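PDB 1Y9Z: alkaline serine protease from Pseudoalteromonas sp., which probably hydrolyses peptide bonds in proteins as a cold-adapted, subtilisin-like serine protease with an inserted beta-barrel domain. Local coordinates for residues Leu143-Ala157 with Tyr167-Ala179. Sequence-based numbering, arbitrary orientation.
Sequences LNTHYNNGVLLIAAA and YPASYDSVMSVAA. With NA (sodium ion), chain E; NA (sodium ion), chain F; PMS (phenylmethanesulfonic acid), chain H.
L153 O accepts a hydrogen bond from M175 N at 2.9 Å and A155 N returns a nearly straight one to M175 O; V177 N and A157 N continue the parallel pairing. The strands, inclined by 27°, belong to the central sheet of the subtilase alpha/beta domain. In V174, CB stands 4.1 Å from L153 O, CG1, anti to the backbone N (chi1 -176°), comes close to L153 O and to A155 CB at 3.7 Å, and CG2 bridges L153 CB and L143 CD2. On the opposite sheet face, I154 CG2 meets V177 CG2 at 3.6 Å, while I154 CG1 runs beside M175 SD. Where the helix ends, the Y147 ring lays one face over S173 O, 3.8 Å from CG, and Y147 also packs on S392 and R395 of helix 391-401. Cut back to an alanine, Y147 would probably no longer shield S173 O and leave a gap beside that helix. A water accepting from L153 N donates to S173 O. A156 CB lies 3.3 Å from O2S of bound phenylmethanesulfonic acid. The carbonyls thus divide: A169, Y171 and V174, with Q195, bind sodium, M175 and V177 take partner-strand amides, and apolar side chains fill both sheet faces.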
# COMPACT_ATOMS: atom_id res chain seq x y z
N LEU A 143 -9.87 16.62 -18.01
CA LEU A 143 -8.60 16.21 -17.41
C LEU A 143 -7.42 16.55 -18.31
O LEU A 143 -6.35 16.93 -17.82
CB LEU A 143 -8.61 14.71 -17.08
CG LEU A 143 -9.20 14.37 -15.71
CD1 LEU A 143 -10.62 14.91 -15.58
CD2 LEU A 143 -9.19 12.86 -15.49
N ASN A 144 -7.60 16.45 -19.62
CA ASN A 144 -6.52 16.77 -20.55
C ASN A 144 -6.20 18.26 -20.42
O ASN A 144 -5.04 18.67 -20.51
CB ASN A 144 -6.94 16.47 -21.99
CG ASN A 144 -5.75 16.46 -22.95
OD1 ASN A 144 -5.92 16.64 -24.15
ND2 ASN A 144 -4.56 16.24 -22.42
N THR A 145 -7.23 19.07 -20.21
CA THR A 145 -7.05 20.51 -20.06
C THR A 145 -6.21 20.80 -18.82
O THR A 145 -5.27 21.60 -18.87
CB THR A 145 -8.42 21.23 -19.95
OG1 THR A 145 -9.13 21.08 -21.18
CG2 THR A 145 -8.22 22.72 -19.66
N HIS A 146 -6.54 20.15 -17.70
CA HIS A 146 -5.78 20.35 -16.47
C HIS A 146 -4.33 19.93 -16.67
O HIS A 146 -3.42 20.63 -16.24
CB HIS A 146 -6.41 19.55 -15.33
CG HIS A 146 -7.49 20.28 -14.61
ND1 HIS A 146 -8.76 19.75 -14.44
CD2 HIS A 146 -7.50 21.48 -14.00
CE1 HIS A 146 -9.50 20.61 -13.76
NE2 HIS A 146 -8.76 21.67 -13.48
N TYR A 147 -4.13 18.78 -17.31
CA TYR A 147 -2.79 18.27 -17.57
C TYR A 147 -2.00 19.24 -18.43
O TYR A 147 -0.84 19.55 -18.12
CB TYR A 147 -2.89 16.90 -18.25
CG TYR A 147 -1.56 16.30 -18.65
CD1 TYR A 147 -0.55 16.09 -17.71
CD2 TYR A 147 -1.32 15.91 -19.97
CE1 TYR A 147 0.66 15.51 -18.07
CE2 TYR A 147 -0.11 15.33 -20.34
CZ TYR A 147 0.88 15.13 -19.39
OH TYR A 147 2.07 14.55 -19.76
N ASN A 148 -2.61 19.73 -19.50
CA ASN A 148 -1.91 20.67 -20.37
C ASN A 148 -1.67 21.99 -19.66
O ASN A 148 -0.73 22.71 -20.00
CB ASN A 148 -2.71 20.89 -21.67
CG ASN A 148 -2.75 19.65 -22.54
OD1 ASN A 148 -1.76 18.94 -22.67
ND2 ASN A 148 -3.91 19.40 -23.14
N ASN A 149 -2.51 22.31 -18.68
CA ASN A 149 -2.34 23.54 -17.93
C ASN A 149 -1.22 23.40 -16.91
O ASN A 149 -0.88 24.36 -16.21
CB ASN A 149 -3.64 23.94 -17.20
CG ASN A 149 -4.68 24.50 -18.14
OD1 ASN A 149 -4.37 24.91 -19.26
ND2 ASN A 149 -5.93 24.54 -17.69
N GLY A 150 -0.66 22.20 -16.80
CA GLY A 150 0.45 21.99 -15.88
C GLY A 150 0.19 21.18 -14.62
O GLY A 150 1.03 21.16 -13.73
N VAL A 151 -0.97 20.53 -14.54
CA VAL A 151 -1.29 19.72 -13.36
C VAL A 151 -1.01 18.25 -13.63
O VAL A 151 -1.53 17.68 -14.60
CB VAL A 151 -2.78 19.87 -12.97
CG1 VAL A 151 -3.08 19.03 -11.74
CG2 VAL A 151 -3.09 21.33 -12.71
N LEU A 152 -0.18 17.63 -12.79
CA LEU A 152 0.16 16.22 -12.95
C LEU A 152 -0.94 15.36 -12.32
O LEU A 152 -1.25 15.51 -11.13
CB LEU A 152 1.51 15.92 -12.29
CG LEU A 152 2.08 14.50 -12.41
CD1 LEU A 152 2.31 14.14 -13.87
CD2 LEU A 152 3.39 14.41 -11.64
N LEU A 153 -1.51 14.47 -13.12
CA LEU A 153 -2.59 13.59 -12.68
C LEU A 153 -2.10 12.15 -12.58
O LEU A 153 -1.52 11.61 -13.52
CB LEU A 153 -3.76 13.68 -13.67
CG LEU A 153 -4.25 15.10 -13.98
CD1 LEU A 153 -5.31 15.04 -15.07
CD2 LEU A 153 -4.81 15.75 -12.72
N ILE A 154 -2.35 11.53 -11.43
CA ILE A 154 -1.91 10.16 -11.17
C ILE A 154 -3.06 9.37 -10.54
O ILE A 154 -3.73 9.86 -9.64
CB ILE A 154 -0.68 10.18 -10.23
CG1 ILE A 154 0.44 11.00 -10.87
CG2 ILE A 154 -0.21 8.77 -9.93
CD1 ILE A 154 1.60 11.32 -9.94
N ALA A 155 -3.28 8.14 -11.02
CA ALA A 155 -4.37 7.32 -10.50
C ALA A 155 -4.08 5.82 -10.53
O ALA A 155 -3.21 5.35 -11.26
CB ALA A 155 -5.65 7.62 -11.27
N ALA A 156 -4.86 5.08 -9.75
CA ALA A 156 -4.72 3.63 -9.62
C ALA A 156 -5.30 2.83 -10.79
O ALA A 156 -6.40 3.10 -11.26
CB ALA A 156 -5.37 3.17 -8.32
N ALA A 157 -4.54 1.83 -11.24
CA ALA A 157 -4.98 1.00 -12.36
C ALA A 157 -6.16 0.09 -12.02
O ALA A 157 -6.90 -0.32 -12.91
CB ALA A 157 -3.82 0.16 -12.86
N TYR A 167 -10.86 4.14 -14.93
CA TYR A 167 -10.73 5.57 -15.17
C TYR A 167 -10.84 6.29 -13.83
O TYR A 167 -11.58 5.85 -12.96
CB TYR A 167 -11.81 6.02 -16.16
CG TYR A 167 -11.67 5.35 -17.51
CD1 TYR A 167 -10.88 5.93 -18.51
CD2 TYR A 167 -12.25 4.11 -17.77
CE1 TYR A 167 -10.68 5.28 -19.74
CE2 TYR A 167 -12.06 3.46 -18.99
CZ TYR A 167 -11.27 4.05 -19.96
OH TYR A 167 -11.06 3.40 -21.17
N PRO A 168 -10.17 7.44 -13.68
CA PRO A 168 -9.33 8.17 -14.63
C PRO A 168 -7.96 7.64 -15.05
O PRO A 168 -7.36 8.18 -15.98
CB PRO A 168 -9.21 9.54 -13.98
CG PRO A 168 -9.10 9.18 -12.53
CD PRO A 168 -10.19 8.13 -12.37
N ALA A 169 -7.45 6.60 -14.39
CA ALA A 169 -6.13 6.08 -14.74
C ALA A 169 -5.91 5.82 -16.23
O ALA A 169 -4.84 6.10 -16.76
CB ALA A 169 -5.85 4.81 -13.96
N SER A 170 -6.93 5.31 -16.90
CA SER A 170 -6.80 4.96 -18.31
C SER A 170 -6.93 6.06 -19.36
O SER A 170 -6.93 5.77 -20.56
CB SER A 170 -7.73 3.79 -18.62
OG SER A 170 -7.38 2.68 -17.79
N TYR A 171 -7.04 7.31 -18.93
CA TYR A 171 -7.09 8.44 -19.86
C TYR A 171 -5.62 8.77 -20.14
O TYR A 171 -4.76 8.56 -19.28
CB TYR A 171 -7.76 9.67 -19.22
CG TYR A 171 -9.26 9.57 -19.07
CD1 TYR A 171 -9.86 9.81 -17.84
CD2 TYR A 171 -10.08 9.27 -20.16
CE1 TYR A 171 -11.24 9.76 -17.69
CE2 TYR A 171 -11.46 9.22 -20.02
CZ TYR A 171 -12.03 9.46 -18.78
OH TYR A 171 -13.40 9.42 -18.64
N ASP A 172 -5.32 9.30 -21.31
CA ASP A 172 -3.93 9.63 -21.65
C ASP A 172 -3.31 10.74 -20.81
O ASP A 172 -2.09 10.86 -20.73
CB ASP A 172 -3.82 10.00 -23.13
CG ASP A 172 -4.02 8.81 -24.05
OD1 ASP A 172 -3.37 7.77 -23.82
OD2 ASP A 172 -4.83 8.91 -25.00
N SER A 173 -4.15 11.56 -20.18
CA SER A 173 -3.68 12.68 -19.37
C SER A 173 -3.34 12.28 -17.94
O SER A 173 -2.90 13.12 -17.14
CB SER A 173 -4.76 13.76 -19.32
OG SER A 173 -5.94 13.25 -18.72
N VAL A 174 -3.53 11.00 -17.62
CA VAL A 174 -3.29 10.50 -16.27
C VAL A 174 -2.31 9.33 -16.24
O VAL A 174 -2.34 8.47 -17.12
CB VAL A 174 -4.63 10.03 -15.64
CG1 VAL A 174 -4.42 9.59 -14.20
CG2 VAL A 174 -5.67 11.13 -15.74
N MET A 175 -1.45 9.30 -15.22
CA MET A 175 -0.50 8.20 -15.08
C MET A 175 -1.23 7.03 -14.42
O MET A 175 -1.73 7.16 -13.30
CB MET A 175 0.69 8.59 -14.20
CG MET A 175 1.59 9.67 -14.76
SD MET A 175 3.07 9.88 -13.73
CE MET A 175 4.12 8.59 -14.40
N SER A 176 -1.29 5.89 -15.11
CA SER A 176 -1.93 4.70 -14.56
C SER A 176 -0.88 3.92 -13.78
O SER A 176 0.13 3.49 -14.35
CB SER A 176 -2.50 3.84 -15.68
OG SER A 176 -3.06 2.65 -15.16
N VAL A 177 -1.12 3.73 -12.49
CA VAL A 177 -0.18 3.05 -11.61
C VAL A 177 -0.52 1.61 -11.26
O VAL A 177 -1.63 1.31 -10.81
CB VAL A 177 -0.02 3.84 -10.29
CG1 VAL A 177 0.99 3.15 -9.38
CG2 VAL A 177 0.42 5.26 -10.60
N ALA A 178 0.46 0.72 -11.44
CA ALA A 178 0.32 -0.70 -11.12
C ALA A 178 0.98 -1.00 -9.78
O ALA A 178 1.79 -0.22 -9.28
CB ALA A 178 0.96 -1.54 -12.22
N ALA A 179 0.64 -2.15 -9.21
CA ALA A 179 1.18 -2.57 -7.93
C ALA A 179 2.11 -3.78 -8.03
O ALA A 179 1.84 -4.71 -8.79
CB ALA A 179 0.03 -2.91 -6.97
NA NA E . -3.35 6.93 -18.40
NA NA F . -1.23 5.91 -18.14
C PMS H . -9.39 0.95 -4.89
S PMS H . -7.86 1.53 -5.68
C1 PMS H . -10.58 1.92 -5.06
C2 PMS H . -11.45 1.75 -6.20
C3 PMS H . -12.56 2.62 -6.39
C4 PMS H . -12.78 3.67 -5.41
C5 PMS H . -11.93 3.85 -4.29
C6 PMS H . -10.80 3.00 -4.06
O2S PMS H . -8.24 2.22 -6.92
O1S PMS H . -7.01 0.40 -5.98
O HOH W 1 -0.55 13.40 -15.60
O HOH W 2 -8.38 4.98 -12.05